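Local coordinates for protein ADP-ribose pyrophosphatase MutT (Rickettsia felis, PDB 4KYX) that probably hydrolyses nucleoside diphosphate derivatives as a magnesium-dependent Nudix pyrophosphatase, perhaps acting on oxidised guanine nucleotides such as 8-oxo-dGTP, at residues H12-N26 against H90-E103. Numbering follows the deposited sequence.
Sequences HPRIGIGILIFNNRN and HYVSIFLKAHCLNE
The parallel strand pair at the heart of the Nudix mixed sheet joins R14–F22 to H90–H99, whose axes run 4.5 Å apart at 26°. Ten backbone hydrogen bonds establish the pairing, from R14 N to H90 O (2.9 Å) through to C100 N on F22 O (3.0 Å), and the even residues of 14–22 donate and accept all of them on that segment. The odd residues turn their backbone the other way: I15, I17 and I19 bond to the 45–49 region, which places 14–22 between two strands, while 75–84 flanks 90–99. On the face bearing the isoleucines, CD1 of I17 rests 3.7 Å from CB of I94, and I17 and I19 also meet helix 55–67, the Nudix-box helix on one side of the alpha/beta/alpha sandwich. On the other face the F95 ring lies against the G18 backbone, its CD1 3.9 Å from G18 CA. At the C-terminal end, F22 CB sits over the centre of the H99 imidazole, 3.5 Å from the ring centroid and 11° off its normal. At the N-terminal end, P13 CG makes a CH-pi contact over one face of the H90 ring, toward its rim; the nitrogens of that ring bond to N81 and to G52 of the second subunit. Beyond the strands, the syn lone pair of E103 OE1 takes N24 N (2.9 Å, 163°) at the type I turn N23–N26, brought there by a side chain that runs extended beyond CG.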
ATOM      1  N   HIS A  12      14.761   1.361  -3.810  1.00 35.94           N
ATOM      2  CA  HIS A  12      13.342   1.175  -4.082  1.00 32.89           C
ATOM      3  C   HIS A  12      12.435   1.455  -2.849  1.00 28.13           C
ATOM      4  O   HIS A  12      12.787   1.129  -1.710  1.00 26.46           O
ATOM      5  CB  HIS A  12      13.115  -0.273  -4.534  1.00 34.23           C
ATOM      6  CG  HIS A  12      13.823  -0.627  -5.807  1.00 38.08           C
ATOM      7  ND1 HIS A  12      14.340  -1.881  -6.049  1.00 40.06           N
ATOM      8  CD2 HIS A  12      14.101   0.113  -6.908  1.00 40.47           C
ATOM      9  CE1 HIS A  12      14.885  -1.906  -7.251  1.00 43.00           C
ATOM     10  NE2 HIS A  12      14.748  -0.708  -7.799  1.00 42.74           N
ATOM     11  N   PRO A  13      11.236   2.013  -3.090  1.00 25.03           N
ATOM     12  CA  PRO A  13      10.197   2.060  -2.064  1.00 23.25           C
ATOM     13  C   PRO A  13       9.936   0.669  -1.433  1.00 22.36           C
ATOM     14  O   PRO A  13       9.889  -0.339  -2.139  1.00 21.21           O
ATOM     15  CB  PRO A  13       8.963   2.536  -2.864  1.00 23.26           C
ATOM     16  CG  PRO A  13       9.532   3.299  -3.991  1.00 24.00           C
ATOM     17  CD  PRO A  13      10.748   2.537  -4.387  1.00 24.86           C
ATOM     18  N   ARG A  14       9.763   0.640  -0.123  1.00 22.03           N
ATOM     19  CA  ARG A  14       9.538  -0.613   0.582  1.00 22.77           C
ATOM     20  C   ARG A  14       8.161  -0.702   1.185  1.00 21.46           C
ATOM     21  O   ARG A  14       7.570   0.292   1.477  1.00 21.35           O
ATOM     22  CB  ARG A  14      10.589  -0.726   1.671  1.00 24.36           C
ATOM     23  CG  ARG A  14      12.021  -0.713   1.164  1.00 27.26           C
ATOM     24  CD  ARG A  14      12.547  -2.098   0.763  1.00 29.68           C
ATOM     25  NE  ARG A  14      11.928  -3.245   1.456  1.00 30.21           N
ATOM     26  CZ  ARG A  14      12.423  -3.942   2.477  1.00 32.41           C
ATOM     27  NH1 ARG A  14      13.582  -3.631   3.074  1.00 33.91           N
ATOM     28  NH2 ARG A  14      11.717  -4.973   2.928  1.00 33.20           N
ATOM     29  N   ILE A  15       7.674  -1.904   1.475  1.00 20.47           N
ATOM     30  CA  ILE A  15       6.371  -2.029   2.014  1.00 19.72           C
ATOM     31  C   ILE A  15       6.477  -2.440   3.487  1.00 18.93           C
ATOM     32  O   ILE A  15       7.088  -3.444   3.824  1.00 18.63           O
ATOM     33  CB  ILE A  15       5.530  -3.058   1.261  1.00 20.34           C
ATOM     34  CG1 ILE A  15       5.338  -2.611  -0.198  1.00 21.13           C
ATOM     35  CG2 ILE A  15       4.231  -3.268   2.016  1.00 19.74           C
ATOM     36  CD1 ILE A  15       5.320  -3.706  -1.241  1.00 22.66           C
ATOM     37  N   GLY A  16       5.824  -1.659   4.322  1.00 18.53           N
ATOM     38  CA  GLY A  16       5.796  -1.853   5.761  1.00 18.12           C
ATOM     39  C   GLY A  16       4.374  -2.216   6.148  1.00 17.70           C
ATOM     40  O   GLY A  16       3.401  -1.752   5.554  1.00 17.19           O
ATOM     41  N   ILE A  17       4.222  -3.009   7.192  1.00 18.27           N
ATOM     42  CA  ILE A  17       2.930  -3.333   7.736  1.00 18.49           C
ATOM     43  C   ILE A  17       2.901  -2.710   9.142  1.00 18.76           C
ATOM     44  O   ILE A  17       3.789  -2.998   9.960  1.00 20.18           O
ATOM     45  CB  ILE A  17       2.749  -4.883   7.808  1.00 19.60           C
ATOM     46  CG1 ILE A  17       2.722  -5.578   6.437  1.00 20.55           C
ATOM     47  CG2 ILE A  17       1.587  -5.256   8.717  1.00 20.42           C
ATOM     48  CD1 ILE A  17       1.830  -5.013   5.392  1.00 20.61           C
ATOM     49  N   GLY A  18       1.875  -1.929   9.467  1.00 17.19           N
ATOM     50  CA  GLY A  18       1.672  -1.524  10.853  1.00 16.33           C
ATOM     51  C   GLY A  18       0.389  -2.094  11.390  1.00 15.86           C
ATOM     52  O   GLY A  18      -0.625  -2.146  10.725  1.00 15.28           O
ATOM     53  N   ILE A  19       0.435  -2.511  12.646  1.00 15.44           N
ATOM     54  CA  ILE A  19      -0.741  -3.041  13.306  1.00 15.81           C
ATOM     55  C   ILE A  19      -1.206  -2.229  14.515  1.00 16.03           C
ATOM     56  O   ILE A  19      -0.441  -2.013  15.461  1.00 16.38           O
ATOM     57  CB  ILE A  19      -0.493  -4.469  13.775  1.00 15.92           C
ATOM     58  CG1 ILE A  19       0.094  -5.272  12.592  1.00 15.84           C
ATOM     59  CG2 ILE A  19      -1.826  -5.057  14.231  1.00 16.51           C
ATOM     60  CD1 ILE A  19       1.616  -5.362  12.580  1.00 15.56           C
ATOM     61  N   LEU A  20      -2.434  -1.735  14.460  1.00 16.36           N
ATOM     62  CA  LEU A  20      -3.071  -1.179  15.630  1.00 17.03           C
ATOM     63  C   LEU A  20      -3.698  -2.342  16.409  1.00 16.89           C
ATOM     64  O   LEU A  20      -4.750  -2.836  16.074  1.00 16.76           O
ATOM     65  CB  LEU A  20      -4.111  -0.138  15.306  1.00 18.21           C
ATOM     66  CG  LEU A  20      -3.730   0.930  14.286  1.00 18.98           C
ATOM     67  CD1 LEU A  20      -4.801   2.024  14.240  1.00 20.27           C
ATOM     68  CD2 LEU A  20      -2.396   1.516  14.696  1.00 18.62           C
ATOM     69  N   ILE A  21      -3.041  -2.701  17.514  1.00 16.59           N
ATOM     70  CA  ILE A  21      -3.452  -3.801  18.356  1.00 17.30           C
ATOM     71  C   ILE A  21      -4.275  -3.207  19.476  1.00 18.33           C
ATOM     72  O   ILE A  21      -3.809  -2.275  20.191  1.00 17.65           O
ATOM     73  CB  ILE A  21      -2.278  -4.504  19.045  1.00 16.85           C
ATOM     74  CG1 ILE A  21      -1.234  -4.969  18.049  1.00 16.23           C
ATOM     75  CG2 ILE A  21      -2.789  -5.691  19.852  1.00 17.55           C
ATOM     76  CD1 ILE A  21       0.097  -5.216  18.711  1.00 16.10           C
ATOM     77  N   PHE A  22      -5.493  -3.730  19.604  1.00 19.96           N
ATOM     78  CA  PHE A  22      -6.441  -3.282  20.621  1.00 21.94           C
ATOM     79  C   PHE A  22      -6.615  -4.281  21.729  1.00 22.66           C
ATOM     80  O   PHE A  22      -6.555  -5.489  21.516  1.00 22.68           O
ATOM     81  CB  PHE A  22      -7.809  -3.016  20.032  1.00 23.34           C
ATOM     82  CG  PHE A  22      -7.896  -1.783  19.207  1.00 24.37           C
ATOM     83  CD1 PHE A  22      -7.316  -1.704  17.962  1.00 24.44           C
ATOM     84  CD2 PHE A  22      -8.606  -0.687  19.662  1.00 26.01           C
ATOM     85  CE1 PHE A  22      -7.409  -0.551  17.206  1.00 24.71           C
ATOM     86  CE2 PHE A  22      -8.718   0.459  18.894  1.00 26.47           C
ATOM     87  CZ  PHE A  22      -8.120   0.533  17.667  1.00 25.66           C
ATOM     88  N   ASN A  23      -6.841  -3.776  22.937  1.00 23.77           N
ATOM     89  CA  ASN A  23      -7.152  -4.628  24.104  1.00 24.85           C
ATOM     90  C   ASN A  23      -8.661  -4.638  24.369  1.00 27.01           C
ATOM     91  O   ASN A  23      -9.406  -4.045  23.625  1.00 26.55           O
ATOM     92  CB  ASN A  23      -6.307  -4.230  25.355  1.00 25.00           C
ATOM     93  CG  ASN A  23      -6.666  -2.867  25.952  1.00 25.10           C
ATOM     94  OD1 ASN A  23      -7.657  -2.204  25.610  1.00 25.03           O
ATOM     95  ND2 ASN A  23      -5.808  -2.423  26.839  1.00 25.25           N
ATOM     96  N   ASN A  24      -9.123  -5.300  25.433  1.00 29.62           N
ATOM     97  CA  ASN A  24     -10.549  -5.269  25.781  1.00 32.51           C
ATOM     98  C   ASN A  24     -11.179  -3.890  26.114  1.00 33.49           C
ATOM     99  O   ASN A  24     -12.400  -3.709  26.001  1.00 35.80           O
ATOM    100  CB  ASN A  24     -10.793  -6.259  26.924  1.00 34.43           C
ATOM    101  CG  ASN A  24     -10.402  -7.690  26.533  1.00 36.50           C
ATOM    102  OD1 ASN A  24     -10.346  -8.019  25.342  1.00 38.21           O
ATOM    103  ND2 ASN A  24     -10.141  -8.542  27.524  1.00 38.80           N
ATOM    104  N   ARG A  25     -10.359  -2.928  26.526  1.00 32.08           N
ATOM    105  CA  ARG A  25     -10.825  -1.569  26.797  1.00 31.87           C
ATOM    106  C   ARG A  25     -10.718  -0.680  25.552  1.00 31.27           C
ATOM    107  O   ARG A  25     -10.791   0.551  25.652  1.00 31.02           O
ATOM    108  CB  ARG A  25      -9.993  -0.958  27.943  1.00 32.10           C
ATOM    109  N   ASN A  26     -10.485  -1.283  24.385  1.00 30.14           N
ATOM    110  CA  ASN A  26     -10.266  -0.516  23.160  1.00 30.03           C
ATOM    111  C   ASN A  26      -9.137   0.529  23.181  1.00 27.24           C
ATOM    112  O   ASN A  26      -9.129   1.510  22.408  1.00 26.70           O
ATOM    113  CB  ASN A  26     -11.581   0.106  22.671  1.00 32.81           C
ATOM    114  CG  ASN A  26     -12.650  -0.942  22.465  1.00 36.35           C
ATOM    115  OD1 ASN A  26     -12.357  -2.109  22.174  1.00 38.94           O
ATOM    116  ND2 ASN A  26     -13.894  -0.549  22.652  1.00 39.78           N
ATOM    117  N   HIS A  90      12.074   5.239   1.694  1.00 23.52           N
ATOM    118  CA  HIS A  90      10.729   5.541   1.247  1.00 22.12           C
ATOM    119  C   HIS A  90       9.893   4.275   1.572  1.00 21.22           C
ATOM    120  O   HIS A  90      10.208   3.199   1.071  1.00 20.80           O
ATOM    121  CB  HIS A  90      10.794   5.789  -0.258  1.00 22.43           C
ATOM    122  CG  HIS A  90       9.470   6.071  -0.900  1.00 21.62           C
ATOM    123  ND1 HIS A  90       9.376   6.605  -2.161  1.00 22.06           N
ATOM    124  CD2 HIS A  90       8.195   5.919  -0.464  1.00 20.63           C
ATOM    125  CE1 HIS A  90       8.109   6.761  -2.488  1.00 21.63           C
ATOM    126  NE2 HIS A  90       7.370   6.341  -1.488  1.00 20.56           N
ATOM    127  N   TYR A  91       8.850   4.423   2.386  1.00 21.06           N
ATOM    128  CA  TYR A  91       7.985   3.334   2.780  1.00 21.40           C
ATOM    129  C   TYR A  91       6.557   3.588   2.436  1.00 20.30           C
ATOM    130  O   TYR A  91       6.029   4.672   2.665  1.00 20.27           O
ATOM    131  CB  TYR A  91       8.025   3.145   4.294  1.00 23.42           C
ATOM    132  CG  TYR A  91       9.204   2.393   4.699  1.00 26.65           C
ATOM    133  CD1 TYR A  91       9.189   1.017   4.695  1.00 28.19           C
ATOM    134  CD2 TYR A  91      10.374   3.052   5.102  1.00 31.21           C
ATOM    135  CE1 TYR A  91      10.301   0.296   5.089  1.00 31.85           C
ATOM    136  CE2 TYR A  91      11.504   2.332   5.481  1.00 32.87           C
ATOM    137  CZ  TYR A  91      11.456   0.957   5.463  1.00 33.51           C
ATOM    138  OH  TYR A  91      12.546   0.220   5.853  1.00 37.74           O
ATOM    139  N   VAL A  92       5.922   2.574   1.879  1.00 19.27           N
ATOM    140  CA  VAL A  92       4.490   2.547   1.802  1.00 18.54           C
ATOM    141  C   VAL A  92       4.051   1.695   2.975  1.00 17.92           C
ATOM    142  O   VAL A  92       4.401   0.507   3.056  1.00 18.12           O
ATOM    143  CB  VAL A  92       4.016   2.014   0.437  1.00 18.54           C
ATOM    144  CG1 VAL A  92       2.532   1.730   0.435  1.00 18.35           C
ATOM    145  CG2 VAL A  92       4.353   3.033  -0.665  1.00 19.02           C
ATOM    146  N   SER A  93       3.327   2.292   3.926  1.00 17.60           N
ATOM    147  CA  SER A  93       2.853   1.539   5.080  1.00 17.24           C
ATOM    148  C   SER A  93       1.407   1.095   4.885  1.00 16.79           C
ATOM    149  O   SER A  93       0.546   1.887   4.517  1.00 17.31           O
ATOM    150  CB  SER A  93       2.938   2.357   6.347  1.00 17.39           C
ATOM    151  OG  SER A  93       4.299   2.719   6.627  1.00 18.41           O
ATOM    152  N   ILE A  94       1.140  -0.152   5.191  1.00 16.37           N
ATOM    153  CA  ILE A  94      -0.200  -0.690   5.220  1.00 16.33           C
ATOM    154  C   ILE A  94      -0.572  -0.897   6.658  1.00 15.85           C
ATOM    155  O   ILE A  94       0.121  -1.618   7.380  1.00 15.21           O
ATOM    156  CB  ILE A  94      -0.232  -2.061   4.547  1.00 17.16           C
ATOM    157  CG1 ILE A  94       0.367  -1.952   3.152  1.00 18.22           C
ATOM    158  CG2 ILE A  94      -1.639  -2.636   4.558  1.00 17.39           C
ATOM    159  CD1 ILE A  94      -0.392  -1.118   2.210  1.00 19.28           C
ATOM    160  N   PHE A  95      -1.634  -0.236   7.093  1.00 15.76           N
ATOM    161  CA  PHE A  95      -2.098  -0.409   8.465  1.00 15.76           C
ATOM    162  C   PHE A  95      -3.279  -1.319   8.541  1.00 15.93           C
ATOM    163  O   PHE A  95      -4.207  -1.230   7.725  1.00 15.61           O
ATOM    164  CB  PHE A  95      -2.490   0.913   9.086  1.00 16.10           C
ATOM    165  CG  PHE A  95      -1.309   1.760   9.437  1.00 16.18           C
ATOM    166  CD1 PHE A  95      -0.656   1.587  10.623  1.00 16.48           C
ATOM    167  CD2 PHE A  95      -0.844   2.742   8.537  1.00 16.86           C
ATOM    168  CE1 PHE A  95       0.451   2.391  10.971  1.00 16.65           C
ATOM    169  CE2 PHE A  95       0.254   3.531   8.891  1.00 16.79           C
ATOM    170  CZ  PHE A  95       0.893   3.339  10.104  1.00 16.82           C
ATOM    171  N   LEU A  96      -3.250  -2.147   9.593  1.00 16.03           N
ATOM    172  CA  LEU A  96      -4.345  -3.001   9.927  1.00 16.67           C
ATOM    173  C   LEU A  96      -4.687  -2.894  11.401  1.00 17.08           C
ATOM    174  O   LEU A  96      -3.896  -2.400  12.156  1.00 16.54           O
ATOM    175  CB  LEU A  96      -4.042  -4.444   9.593  1.00 17.01           C
ATOM    176  CG  LEU A  96      -3.736  -4.756   8.154  1.00 17.27           C
ATOM    177  CD1 LEU A  96      -2.234  -4.712   7.910  1.00 16.90           C
ATOM    178  CD2 LEU A  96      -4.309  -6.109   7.859  1.00 18.48           C
ATOM    179  N   LYS A  97      -5.911  -3.199  11.745  1.00 18.27           N
ATOM    180  CA  LYS A  97      -6.281  -3.262  13.127  1.00 19.38           C
ATOM    181  C   LYS A  97      -6.783  -4.631  13.560  1.00 19.41           C
ATOM    182  O   LYS A  97      -7.414  -5.352  12.792  1.00 19.41           O
ATOM    183  CB  LYS A  97      -7.254  -2.179  13.514  1.00 21.47           C
ATOM    184  CG  LYS A  97      -8.609  -2.242  12.921  1.00 23.80           C
ATOM    185  CD  LYS A  97      -9.631  -1.580  13.865  1.00 27.17           C
ATOM    186  CE  LYS A  97     -11.034  -1.902  13.316  1.00 30.17           C
ATOM    187  NZ  LYS A  97     -11.558  -0.857  12.402  1.00 31.61           N
ATOM    188  N   ALA A  98      -6.499  -4.966  14.819  1.00 19.33           N
ATOM    189  CA  ALA A  98      -6.999  -6.208  15.356  1.00 20.15           C
ATOM    190  C   ALA A  98      -7.080  -6.146  16.861  1.00 21.25           C
ATOM    191  O   ALA A  98      -6.292  -5.439  17.515  1.00 20.30           O
ATOM    192  CB  ALA A  98      -6.107  -7.354  14.950  1.00 19.98           C
ATOM    193  N   HIS A  99      -8.032  -6.889  17.406  1.00 22.67           N
ATOM    194  CA  HIS A  99      -8.044  -7.138  18.847  1.00 24.20           C
ATOM    195  C   HIS A  99      -7.151  -8.314  19.172  1.00 24.39           C
ATOM    196  O   HIS A  99      -7.115  -9.300  18.422  1.00 25.19           O
ATOM    197  CB  HIS A  99      -9.457  -7.372  19.357  1.00 26.06           C
ATOM    198  CG  HIS A  99     -10.165  -6.109  19.697  1.00 27.08           C
ATOM    199  ND1 HIS A  99     -10.197  -5.597  20.976  1.00 28.22           N
ATOM    200  CD2 HIS A  99     -10.783  -5.202  18.906  1.00 27.67           C
ATOM    201  CE1 HIS A  99     -10.865  -4.455  20.965  1.00 28.92           C
ATOM    202  NE2 HIS A  99     -11.222  -4.192  19.718  1.00 28.82           N
ATOM    203  N   CYS A 100      -6.373  -8.177  20.236  1.00 24.34           N
ATOM    204  CA  CYS A 100      -5.632  -9.317  20.769  1.00 25.05           C
ATOM    205  C   CYS A 100      -6.486 -10.182  21.711  1.00 26.40           C
ATOM    206  O   CYS A 100      -7.392  -9.705  22.378  1.00 26.75           O
ATOM    207  CB  CYS A 100      -4.323  -8.902  21.409  1.00 25.21           C
ATOM    208  SG  CYS A 100      -4.517  -8.022  22.956  1.00 26.35           S
ATOM    209  N   LEU A 101      -6.131 -11.452  21.766  1.00 26.63           N
ATOM    210  CA  LEU A 101      -6.857 -12.483  22.503  1.00 28.31           C
ATOM    211  C   LEU A 101      -6.243 -12.807  23.867  1.00 28.70           C
ATOM    212  O   LEU A 101      -6.839 -13.527  24.671  1.00 31.28           O
ATOM    213  CB  LEU A 101      -6.896 -13.738  21.634  1.00 28.93           C
ATOM    214  CG  LEU A 101      -7.664 -13.578  20.325  1.00 29.38           C
ATOM    215  CD1 LEU A 101      -7.729 -14.908  19.584  1.00 29.82           C
ATOM    216  CD2 LEU A 101      -9.076 -13.042  20.581  1.00 30.50           C
ATOM    217  N   ASN A 102      -5.044 -12.312  24.134  1.00 27.13           N
ATOM    218  CA  ASN A 102      -4.274 -12.743  25.284  1.00 27.28           C
ATOM    219  C   ASN A 102      -3.491 -11.556  25.826  1.00 26.75           C
ATOM    220  O   ASN A 102      -2.294 -11.656  26.027  1.00 25.95           O
ATOM    221  CB  ASN A 102      -3.311 -13.861  24.869  1.00 26.86           C
ATOM    222  CG  ASN A 102      -2.264 -13.416  23.830  1.00 25.36           C
ATOM    223  OD1 ASN A 102      -2.519 -12.543  23.013  1.00 24.16           O
ATOM    224  ND2 ASN A 102      -1.088 -14.056  23.846  1.00 25.18           N
ATOM    225  N   GLU A 103      -4.171 -10.434  26.039  1.00 27.33           N
ATOM    226  CA  GLU A 103      -3.471  -9.200  26.387  1.00 27.19           C
ATOM    227  C   GLU A 103      -2.596  -9.313  27.632  1.00 27.43           C
ATOM    228  O   GLU A 103      -1.580  -8.618  27.734  1.00 26.20           O
ATOM    229  CB  GLU A 103      -4.455  -8.032  26.528  1.00 28.18           C
ATOM    230  CG  GLU A 103      -5.416  -8.132  27.715  1.00 30.18           C
ATOM    231  CD  GLU A 103      -6.505  -7.091  27.615  1.00 31.15           C
ATOM    232  OE1 GLU A 103      -7.361  -7.263  26.718  1.00 31.95           O
ATOM    233  OE2 GLU A 103      -6.450  -6.085  28.353  1.00 31.43           O
TER
HETATM  234  O   HOH W   1      13.584   3.151   0.267  1.00 28.85           O
HETATM  235  O   HOH W   2      -8.231  -4.029  28.618  1.00 33.49           O